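Local structure of sensor protein (Pseudomonas syringae pv. tomato, 2R8R) at residues A[18-21]-A[22-26]; A[26-29]-A[30-33]; A[65-68]-A[69-72]; A[101-105]-A[106-110]. The protein is probably an ATP-dependent sensor histidine kinase of a two-component regulatory system, represented here by its N-terminal KdpD domain, a member of the P-loop NTPase clan. All blocks are in the same frame, centred on the assembly; numbering follows the deposited sequence.

Contact 1 (A[18-21]-A[22-26]). With SO4 (sulfate ion), chain C.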
loop_
_atom_site.group_PDB
_atom_site.type_symbol
_atom_site.label_atom_id
_atom_site.label_comp_id
_atom_site.label_asym_id
_atom_site.label_seq_id
_atom_site.Cartn_x
_atom_site.Cartn_y
_atom_site.Cartn_z
ATOM N N GLY A 18 5.191 0.456 9.105
ATOM C CA GLY A 18 4.726 -0.905 9.386
ATOM C C GLY A 18 3.395 -1.314 8.800
ATOM O O GLY A 18 2.771 -2.241 9.268
ATOM N N LYS A 19 2.971 -0.646 7.753
ATOM C CA LYS A 19 1.681 -0.947 7.086
ATOM C C LYS A 19 1.598 -2.370 6.554
ATOM O O LYS A 19 0.621 -3.092 6.819
ATOM C CB LYS A 19 1.466 -0.010 5.902
ATOM C CG LYS A 19 1.348 1.465 6.210
ATOM C CD LYS A 19 1.080 2.270 4.892
ATOM C CE LYS A 19 2.235 2.258 3.845
ATOM N NZ LYS A 19 3.520 2.799 4.464
ATOM N N THR A 20 2.618 -2.770 5.784
ATOM C CA THR A 20 2.626 -4.099 5.177
ATOM C C THR A 20 2.683 -5.218 6.200
ATOM O O THR A 20 1.923 -6.170 6.116
ATOM C CB THR A 20 3.788 -4.272 4.232
ATOM O OG1 THR A 20 3.605 -3.364 3.166
ATOM C CG2 THR A 20 3.810 -5.661 3.659
ATOM N N TYR A 21 3.555 -5.077 7.189
ATOM C CA TYR A 21 3.620 -6.028 8.282
ATOM C C TYR A 21 2.245 -6.176 8.981
ATOM O O TYR A 21 1.802 -7.300 9.244
ATOM C CB TYR A 21 4.694 -5.589 9.282
ATOM C CG TYR A 21 4.959 -6.617 10.368
ATOM C CD1 TYR A 21 5.866 -7.638 10.145
ATOM C CD2 TYR A 21 4.327 -6.565 11.606
ATOM C CE1 TYR A 21 6.145 -8.583 11.087
ATOM C CE2 TYR A 21 4.609 -7.535 12.583
ATOM C CZ TYR A 21 5.522 -8.544 12.290
ATOM O OH TYR A 21 5.874 -9.546 13.184
ATOM N N ALA A 22 1.595 -5.052 9.289
ATOM C CA ALA A 22 0.262 -5.056 9.897
ATOM C C ALA A 22 -0.765 -5.793 9.026
ATOM O O ALA A 22 -1.516 -6.635 9.519
ATOM C CB ALA A 22 -0.219 -3.639 10.226
HETATM N N MSE A 23 -0.758 -5.500 7.733
HETATM C CA MSE A 23 -1.587 -6.207 6.799
HETATM C C MSE A 23 -1.338 -7.738 6.784
HETATM O O MSE A 23 -2.310 -8.520 6.692
HETATM C CB MSE A 23 -1.442 -5.625 5.390
HETATM C CG MSE A 23 -2.268 -6.407 4.355
HETATM SE SE MSE A 23 -2.135 -5.785 2.523
HETATM C CE MSE A 23 -0.222 -6.128 2.209
ATOM N N LEU A 24 -0.063 -8.151 6.848
ATOM C CA LEU A 24 0.265 -9.554 6.763
ATOM C C LEU A 24 -0.111 -10.300 8.038
ATOM O O LEU A 24 -0.572 -11.449 7.943
ATOM C CB LEU A 24 1.739 -9.764 6.397
ATOM C CG LEU A 24 2.165 -9.321 4.978
ATOM C CD1 LEU A 24 3.631 -9.684 4.776
ATOM C CD2 LEU A 24 1.299 -9.948 3.896
ATOM N N GLN A 25 0.039 -9.638 9.208
ATOM C CA GLN A 25 -0.453 -10.192 10.486
ATOM C C GLN A 25 -1.967 -10.300 10.522
ATOM O O GLN A 25 -2.506 -11.270 11.043
ATOM C CB GLN A 25 -0.003 -9.354 11.693
ATOM C CG GLN A 25 1.484 -9.440 12.060
ATOM C CD GLN A 25 1.894 -10.818 12.619
ATOM O OE1 GLN A 25 1.128 -11.793 12.560
ATOM N NE2 GLN A 25 3.094 -10.891 13.172
ATOM N N ALA A 26 -2.670 -9.320 9.971
ATOM C CA ALA A 26 -4.130 -9.398 9.893
ATOM C C ALA A 26 -4.519 -10.586 9.024
ATOM O O ALA A 26 -5.470 -11.311 9.313
ATOM C CB ALA A 26 -4.723 -8.108 9.352
HETATM S S SO4 C . 5.582 0.142 5.505
HETATM O O1 SO4 C . 6.205 0.850 4.420
HETATM O O2 SO4 C . 6.494 -0.404 6.457
HETATM O O3 SO4 C . 4.686 1.175 6.036
HETATM O O4 SO4 C . 4.958 -1.071 4.960
#
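Tyr-21 and Gln-25, one helical turn apart, run side by side and point the same way, with ring and amide planes 80° apart. Gln-25 CG lies 3.7 Å from Tyr-21 CE2, and the amide reaches the phenol end of the ring. A bend at chi2 (-69°) brings Gln-25 NE2 to Tyr-21 OH, 3.1 Å away, in a weak hydrogen bond. The backbone supplies regular i to i+4 bonds, beginning with Ala-22 N to Gly-18 O at 3.0 Å.

A third kind of interaction is with a bound sulfate at the helix N terminus. The amides of Gly-18, Lys-19 and Thr-20 all donate to it; Thr-20 N reaches O4 at 3.0 Å and Lys-19 N reaches O3 at 3.0 Å. The lysine chain doubles back at chi3 and chi4, adding its NZ to the same anion, and Gly-16 N is also hydrogen-bonded to it. This is consistent with a Walker A P-loop whose sulfate probably occupies a phosphate site of the nucleotide.

Around this turn, Tyr-21 packs on helix 48-54, selenomethionine Met-23 and Ala-22 lean on strand 7-12, and Thr-20 OG1 is hydrogen-bonded to Asp-91, just past strand 87-90.

Contact 2 (A[26-29]-A[30-33])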
loop_
_atom_site.group_PDB
_atom_site.type_symbol
_atom_site.label_atom_id
_atom_site.label_comp_id
_atom_site.label_asym_id
_atom_site.label_seq_id
_atom_site.Cartn_x
_atom_site.Cartn_y
_atom_site.Cartn_z
ATOM N N ALA A 26 -2.670 -9.320 9.971
ATOM C CA ALA A 26 -4.130 -9.398 9.893
ATOM C C ALA A 26 -4.519 -10.586 9.024
ATOM O O ALA A 26 -5.470 -11.311 9.313
ATOM C CB ALA A 26 -4.723 -8.108 9.352
ATOM N N ALA A 27 -3.759 -10.786 7.965
ATOM C CA ALA A 27 -4.018 -11.840 6.978
ATOM C C ALA A 27 -3.802 -13.260 7.551
ATOM O O ALA A 27 -4.525 -14.189 7.229
ATOM C CB ALA A 27 -3.154 -11.602 5.763
ATOM N N HIS A 28 -2.808 -13.394 8.414
ATOM C CA HIS A 28 -2.534 -14.633 9.140
ATOM C C HIS A 28 -3.633 -14.972 10.128
ATOM O O HIS A 28 -4.005 -16.146 10.266
ATOM C CB HIS A 28 -1.158 -14.557 9.834
ATOM C CG HIS A 28 -0.026 -14.977 8.949
ATOM N ND1 HIS A 28 0.236 -16.300 8.658
ATOM C CD2 HIS A 28 0.877 -14.255 8.241
ATOM C CE1 HIS A 28 1.258 -16.377 7.825
ATOM N NE2 HIS A 28 1.677 -15.151 7.562
ATOM N N ALA A 29 -4.179 -13.970 10.813
ATOM C CA ALA A 29 -5.323 -14.228 11.684
ATOM C C ALA A 29 -6.446 -14.799 10.848
ATOM O O ALA A 29 -7.015 -15.808 11.209
ATOM C CB ALA A 29 -5.781 -12.974 12.483
ATOM N N GLN A 30 -6.746 -14.194 9.713
ATOM C CA GLN A 30 -7.764 -14.737 8.817
ATOM C C GLN A 30 -7.442 -16.155 8.323
ATOM O O GLN A 30 -8.328 -17.010 8.266
ATOM C CB GLN A 30 -7.962 -13.812 7.619
ATOM C CG GLN A 30 -8.494 -12.414 7.944
ATOM C CD GLN A 30 -9.813 -12.402 8.729
ATOM O OE1 GLN A 30 -9.848 -11.926 9.855
ATOM N NE2 GLN A 30 -10.885 -12.898 8.130
ATOM N N LEU A 31 -6.178 -16.416 7.973
ATOM C CA LEU A 31 -5.770 -17.745 7.484
ATOM C C LEU A 31 -6.065 -18.795 8.564
ATOM O O LEU A 31 -6.634 -19.847 8.294
ATOM C CB LEU A 31 -4.299 -17.758 7.074
ATOM C CG LEU A 31 -3.756 -19.015 6.354
ATOM C CD1 LEU A 31 -4.339 -19.175 4.908
ATOM C CD2 LEU A 31 -2.252 -19.043 6.316
ATOM N N ARG A 32 -5.706 -18.469 9.804
ATOM C CA ARG A 32 -5.936 -19.340 10.936
ATOM C C ARG A 32 -7.403 -19.659 11.171
ATOM O O ARG A 32 -7.727 -20.737 11.637
ATOM C CB ARG A 32 -5.371 -18.715 12.207
ATOM C CG ARG A 32 -3.883 -18.823 12.300
ATOM C CD ARG A 32 -3.421 -18.451 13.681
ATOM N NE ARG A 32 -3.728 -17.064 14.089
ATOM C CZ ARG A 32 -2.917 -16.006 13.931
ATOM N NH1 ARG A 32 -1.725 -16.103 13.342
ATOM N NH2 ARG A 32 -3.320 -14.821 14.376
ATOM N N GLN A 33 -8.281 -18.718 10.890
ATOM C CA GLN A 33 -9.700 -18.953 11.030
ATOM C C GLN A 33 -10.325 -19.645 9.787
ATOM O O GLN A 33 -11.552 -19.697 9.658
ATOM C CB GLN A 33 -10.385 -17.614 11.292
ATOM C CG GLN A 33 -9.913 -16.902 12.570
ATOM C CD GLN A 33 -10.289 -15.424 12.555
ATOM O OE1 GLN A 33 -11.295 -15.060 11.953
ATOM N NE2 GLN A 33 -9.475 -14.568 13.187
HETATM O O HOH W 1 -7.504 -10.394 10.874
#
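Arg-32 sets its CG anti to the carbonyl carbon (chi1 -77°) and bends at chi3 (-62°), a course that folds the guanidinium back over His-28 and Ala-29, while a bend at chi2 (-56°) turns the amide of Gln-30 toward Ala-26. One face of the guanidinium rests on the helix backbone, with NH2 3.4 Å from Ala-29 CA and His-28 O also beneath that face, toward its rim. The nitrogens touch two side chains as well, NH2 lying 3.6 Å from Ala-29 CB and NH1 3.9 Å from His-28 CB. The hydrogen bond to His-28 O comes from Arg-32 N, 2.9 Å away.

Gln-30 makes a different kind of link. A water donates to Ala-26 O at 2.7 Å and to Gln-30 OE1 at 3.0 Å, so the side-chain amide is tethered one turn back, to the carbonyl that also receives Gln-30 N. Helix 19-32 ends here. Gln-33 leaves helical geometry, yet its N still donates to Ala-29 O at 3.2 Å, and its CG sits 3.4 Å from that same oxygen.

On the inner side Ala-27 and Gln-30 meet strand 87-90, and His-28 NE2 is hydrogen-bonded to Leu-53 O. The chemistry is that of a helix C terminus: a positive guanidinium laid over the carbonyl of His-28 in the last turn probably gains from the partial negative charge gathered at this end.

Contact 3 (A[65-68]-A[69-72])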
loop_
_atom_site.group_PDB
_atom_site.type_symbol
_atom_site.label_atom_id
_atom_site.label_comp_id
_atom_site.label_asym_id
_atom_site.label_seq_id
_atom_site.Cartn_x
_atom_site.Cartn_y
_atom_site.Cartn_z
ATOM N N THR A 65 6.354 -7.608 -17.122
ATOM C CA THR A 65 6.577 -7.036 -18.441
ATOM C C THR A 65 7.953 -6.365 -18.497
ATOM O O THR A 65 8.621 -6.218 -17.474
ATOM C CB THR A 65 5.471 -6.045 -18.863
ATOM O OG1 THR A 65 5.291 -5.027 -17.869
ATOM C CG2 THR A 65 4.165 -6.793 -19.102
ATOM N N GLU A 66 8.390 -6.041 -19.711
ATOM C CA GLU A 66 9.560 -5.198 -19.952
ATOM C C GLU A 66 9.077 -3.863 -20.505
ATOM O O GLU A 66 8.231 -3.836 -21.402
ATOM C CB GLU A 66 10.507 -5.857 -20.959
ATOM C CG GLU A 66 11.045 -7.211 -20.517
ATOM C CD GLU A 66 11.961 -7.111 -19.290
ATOM O OE1 GLU A 66 12.866 -6.221 -19.272
ATOM O OE2 GLU A 66 11.782 -7.944 -18.367
ATOM N N TYR A 67 9.600 -2.775 -19.946
ATOM C CA TYR A 67 9.238 -1.414 -20.339
ATOM C C TYR A 67 10.412 -0.462 -20.095
ATOM O O TYR A 67 10.741 -0.181 -18.959
ATOM C CB TYR A 67 8.020 -0.927 -19.552
ATOM C CG TYR A 67 7.538 0.469 -19.940
ATOM C CD1 TYR A 67 6.933 0.716 -21.171
ATOM C CD2 TYR A 67 7.697 1.531 -19.078
ATOM C CE1 TYR A 67 6.514 2.014 -21.525
ATOM C CE2 TYR A 67 7.283 2.814 -19.409
ATOM C CZ TYR A 67 6.693 3.051 -20.620
ATOM O OH TYR A 67 6.265 4.333 -20.878
ATOM N N ARG A 68 11.038 0.019 -21.165
ATOM C CA ARG A 68 12.207 0.921 -21.076
ATOM C C ARG A 68 13.377 0.328 -20.295
ATOM O O ARG A 68 13.973 0.980 -19.438
ATOM C CB ARG A 68 11.777 2.291 -20.537
ATOM C CG ARG A 68 10.697 2.867 -21.393
ATOM C CD ARG A 68 10.078 4.115 -20.882
ATOM N NE ARG A 68 9.448 4.798 -22.016
ATOM C CZ ARG A 68 8.884 6.000 -21.961
ATOM N NH1 ARG A 68 8.391 6.562 -23.055
ATOM N NH2 ARG A 68 8.810 6.643 -20.814
ATOM N N GLY A 69 13.706 -0.923 -20.604
ATOM C CA GLY A 69 14.778 -1.624 -19.895
ATOM C C GLY A 69 14.355 -2.241 -18.577
ATOM O O GLY A 69 14.978 -3.202 -18.115
HETATM N N MSE A 70 13.276 -1.718 -17.985
HETATM C CA MSE A 70 12.831 -2.105 -16.646
HETATM C C MSE A 70 11.898 -3.300 -16.728
HETATM O O MSE A 70 11.049 -3.381 -17.622
HETATM C CB MSE A 70 12.101 -0.949 -15.949
HETATM C CG MSE A 70 12.765 0.438 -16.042
HETATM SE SE MSE A 70 11.604 1.881 -15.318
HETATM C CE MSE A 70 10.510 2.278 -16.893
ATOM N N THR A 71 12.074 -4.226 -15.781
ATOM C CA THR A 71 11.130 -5.309 -15.538
ATOM C C THR A 71 10.088 -4.801 -14.560
ATOM O O THR A 71 10.404 -4.547 -13.403
ATOM C CB THR A 71 11.833 -6.548 -14.955
ATOM O OG1 THR A 71 12.782 -7.046 -15.905
ATOM C CG2 THR A 71 10.820 -7.652 -14.624
ATOM N N LEU A 72 8.864 -4.627 -15.061
ATOM C CA LEU A 72 7.701 -4.196 -14.296
ATOM C C LEU A 72 6.910 -5.430 -13.849
ATOM O O LEU A 72 6.849 -6.392 -14.578
ATOM C CB LEU A 72 6.818 -3.282 -15.158
ATOM C CG LEU A 72 7.442 -1.965 -15.674
ATOM C CD1 LEU A 72 6.413 -1.026 -16.305
ATOM C CD2 LEU A 72 8.176 -1.264 -14.535
HETATM O O HOH W 2 3.637 -6.063 -15.678
#
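Met-70, a selenomethionine, faces Tyr-67 as an antiparallel hydrogen-bonded pair, and its side chain can be traced along the hairpin end. CB starts 3.4 Å from Tyr-67 O. The next atom, CG, is set between two carbonyls, about equally far from Tyr-67 O and Arg-68 O. The turn about the CG-SE bond (chi3 -85°) sends the terminal methyl inward: CE comes to 3.2 Å from Tyr-67 O and 3.6 Å from Tyr-67 CD2, and also touches Arg-68 CB. The two side chains of the pair therefore lie alongside each other, pointing the same way.

On the same face of the hairpin, Leu-72 slants across the tyrosine, with CD1 3.6 Å from Tyr-67 CB. The ring itself carries Arg-68 CG over its centre, and Tyr-67 OH in turn stands above the middle of the Arg-68 guanidinium.

The opposite face is polar. Thr-71 OG1 donates to Glu-66 OE2 at 2.8 Å, meeting the oxygen on its syn side and 22° out of the carboxylate plane; the bend of Glu-66 at chi2 carries the carboxylate across to Thr-71, its partner in a non-hydrogen-bonded pair of the strands.

A type I' turn from Tyr-67 to Met-70 makes this a beta hairpin with a two-residue loop, Arg-68 and Gly-69 both at positive phi. Tyr-67 N to Met-70 O (2.8 Å) and Thr-65 N to Leu-72 O (2.9 Å) hold the register. Chemically the hairpin is two-sided: an apolar strip of Tyr-67, Met-70 and Leu-72, its tyrosine and leucine resting on Pro-99, backs a carboxylate-hydroxyl pair on the other face.

Contact 4 (A[101-105]-A[106-110])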
loop_
_atom_site.group_PDB
_atom_site.type_symbol
_atom_site.label_atom_id
_atom_site.label_comp_id
_atom_site.label_asym_id
_atom_site.label_seq_id
_atom_site.Cartn_x
_atom_site.Cartn_y
_atom_site.Cartn_z
ATOM N N SER A 101 -1.796 -2.617 -19.016
ATOM C CA SER A 101 -2.692 -3.175 -18.026
ATOM C C SER A 101 -4.093 -2.772 -18.419
ATOM O O SER A 101 -4.306 -1.705 -18.971
ATOM C CB SER A 101 -2.354 -2.636 -16.640
ATOM O OG SER A 101 -1.100 -3.116 -16.213
ATOM N N ARG A 102 -5.053 -3.635 -18.136
ATOM C CA ARG A 102 -6.453 -3.358 -18.405
ATOM C C ARG A 102 -6.920 -2.048 -17.798
ATOM O O ARG A 102 -7.662 -1.330 -18.443
ATOM C CB ARG A 102 -7.289 -4.499 -17.884
ATOM C CG ARG A 102 -8.739 -4.424 -18.189
ATOM C CD ARG A 102 -9.428 -5.587 -17.471
ATOM N NE ARG A 102 -10.828 -5.622 -17.819
ATOM C CZ ARG A 102 -11.350 -6.268 -18.869
ATOM N NH1 ARG A 102 -12.655 -6.229 -19.066
ATOM N NH2 ARG A 102 -10.584 -6.942 -19.723
ATOM N N HIS A 103 -6.499 -1.757 -16.569
ATOM C CA HIS A 103 -6.821 -0.525 -15.883
ATOM C C HIS A 103 -5.584 0.359 -15.719
ATOM O O HIS A 103 -4.442 -0.120 -15.623
ATOM C CB HIS A 103 -7.342 -0.817 -14.490
ATOM C CG HIS A 103 -8.500 -1.762 -14.461
ATOM N ND1 HIS A 103 -8.533 -2.869 -13.644
ATOM C CD2 HIS A 103 -9.630 -1.799 -15.198
ATOM C CE1 HIS A 103 -9.668 -3.504 -13.834
ATOM N NE2 HIS A 103 -10.338 -2.889 -14.791
ATOM N N THR A 104 -5.837 1.656 -15.683
ATOM C CA THR A 104 -4.833 2.673 -15.393
ATOM C C THR A 104 -4.244 2.522 -13.989
ATOM O O THR A 104 -3.018 2.603 -13.797
ATOM C CB THR A 104 -5.467 4.071 -15.575
ATOM O OG1 THR A 104 -5.896 4.198 -16.945
ATOM C CG2 THR A 104 -4.459 5.220 -15.255
ATOM N N LYS A 105 -5.123 2.272 -13.019
ATOM C CA LYS A 105 -4.797 2.350 -11.617
ATOM C C LYS A 105 -5.069 1.031 -10.929
ATOM O O LYS A 105 -6.038 0.330 -11.234
ATOM C CB LYS A 105 -5.639 3.442 -10.945
ATOM C CG LYS A 105 -5.380 4.871 -11.381
ATOM C CD LYS A 105 -3.967 5.431 -11.144
ATOM C CE LYS A 105 -3.674 5.711 -9.670
ATOM N NZ LYS A 105 -2.422 6.524 -9.324
ATOM N N ARG A 106 -4.238 0.709 -9.948
ATOM C CA ARG A 106 -4.453 -0.475 -9.114
ATOM C C ARG A 106 -5.722 -0.410 -8.264
ATOM O O ARG A 106 -6.294 -1.432 -8.009
ATOM C CB ARG A 106 -3.246 -0.720 -8.248
ATOM C CG ARG A 106 -3.325 -1.951 -7.376
ATOM C CD ARG A 106 -1.986 -2.147 -6.668
ATOM N NE ARG A 106 -0.984 -2.680 -7.582
ATOM C CZ ARG A 106 0.297 -2.847 -7.273
ATOM N NH1 ARG A 106 0.746 -2.512 -6.054
ATOM N NH2 ARG A 106 1.135 -3.364 -8.183
ATOM N N TRP A 107 -6.171 0.786 -7.855
ATOM C CA TRP A 107 -7.445 0.919 -7.163
ATOM C C TRP A 107 -8.611 0.372 -7.994
ATOM O O TRP A 107 -9.502 -0.228 -7.432
ATOM C CB TRP A 107 -7.716 2.334 -6.630
ATOM C CG TRP A 107 -7.990 3.460 -7.618
ATOM C CD1 TRP A 107 -7.128 4.455 -7.967
ATOM C CD2 TRP A 107 -9.225 3.743 -8.303
ATOM N NE1 TRP A 107 -7.738 5.331 -8.839
ATOM C CE2 TRP A 107 -9.015 4.907 -9.082
ATOM C CE3 TRP A 107 -10.482 3.122 -8.345
ATOM C CZ2 TRP A 107 -10.012 5.459 -9.894
ATOM C CZ3 TRP A 107 -11.471 3.668 -9.153
ATOM C CH2 TRP A 107 -11.227 4.818 -9.917
ATOM N N GLN A 108 -8.560 0.521 -9.318
ATOM C CA GLN A 108 -9.562 -0.091 -10.207
ATOM C C GLN A 108 -9.499 -1.604 -10.232
ATOM O O GLN A 108 -10.526 -2.254 -10.322
ATOM C CB GLN A 108 -9.402 0.406 -11.639
ATOM C CG GLN A 108 -9.672 1.841 -11.820
ATOM C CD GLN A 108 -9.284 2.307 -13.208
ATOM O OE1 GLN A 108 -8.246 2.917 -13.365
ATOM N NE2 GLN A 108 -10.106 1.974 -14.235
ATOM N N ASP A 109 -8.296 -2.163 -10.210
ATOM C CA ASP A 109 -8.104 -3.592 -10.031
ATOM C C ASP A 109 -8.819 -4.089 -8.771
ATOM O O ASP A 109 -9.517 -5.091 -8.777
ATOM C CB ASP A 109 -6.618 -3.938 -9.867
ATOM C CG ASP A 109 -5.768 -3.706 -11.137
ATOM O OD1 ASP A 109 -6.299 -3.344 -12.233
ATOM O OD2 ASP A 109 -4.543 -3.924 -11.006
ATOM N N ILE A 110 -8.609 -3.362 -7.680
ATOM C CA ILE A 110 -9.249 -3.616 -6.415
ATOM C C ILE A 110 -10.767 -3.513 -6.491
ATOM O O ILE A 110 -11.470 -4.368 -5.967
ATOM C CB ILE A 110 -8.677 -2.665 -5.301
ATOM C CG1 ILE A 110 -7.251 -3.116 -4.942
ATOM C CG2 ILE A 110 -9.596 -2.651 -4.122
ATOM C CD1 ILE A 110 -6.409 -2.127 -4.161
HETATM O O HOH W 3 -5.256 -3.852 -14.746
HETATM O O HOH W 4 -8.310 2.590 -16.929
#
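His-103 meets Asp-109 with its ring plane turned 49° from the carboxylate. ND1 donates to OD1 of Asp-109 over 2.7 Å, a nearly straight bond (163°) that lies in the ring plane and uses the anti lone pair of the oxygen. The same OD1 receives a water at 2.8 Å, and that water in turn accepts from His-103 N, so one carboxylate oxygen holds both the ring and the backbone of the histidine. OD2 has a weak hydrogen bond from Asn-97.

Gln-108 approaches the histidine from a face rather than the edge. Its CB lies 4.0 Å from the ring centroid in a CH-pi contact, and the two side chains run across one another. Extended beyond CG, the glutamine carries OE1 to Lys-105 N, 3.2 Å away, the donor standing well above the amide plane.

Lys-105 is the N-cap of helix 106-115, and Gln-108 holds the N3 position, so this bond corresponds to one half of a capping box; Gln-108 N also makes a weak backbone bond to Lys-105 O, which is not the second half. A water links the other end of the amide, accepting from Gln-108 NE2 and from Thr-104 N (2.9 Å).

Lys-105 also lays CB over the five-membered ring of Trp-107, 3.8 Å from its centroid. The indole is brought there by chi1 of 70°, which places CG between the backbone N and the carbonyl carbon. The lysine NZ leads away to Ala-94 O, Thr-96 OG1 and Thr-147 O, and Arg-106 is hydrogen-bonded to Asp-91 O and forms a salt bridge with Glu-74.

In the fold
From the N terminus, strand 7-12 runs into what is probably a P-loop and contact 1 opens helix 19-32; contact 2 continues the same helix from the shared Ala-26 to its end. Contact 3 turns the chain back between strands 63-67 and 70-74, and contact 4 starts helix 106-115 after strand 87-90. All four are local and in series, none nesting or crossing. Contacts 1 and 4 lie on opposite sides of the chain's centre, nearest atoms about 9 Å apart, yet both reach Asp-91, through Thr-20 and Arg-106. Contacts 3 and 4, nearest atoms about 7 Å apart, are linked through Ala-98, on which the hairpin packs and whose O is hydrogen-bonded to Ser-101 OG, and by the Glu-74 to Arg-106 salt bridge.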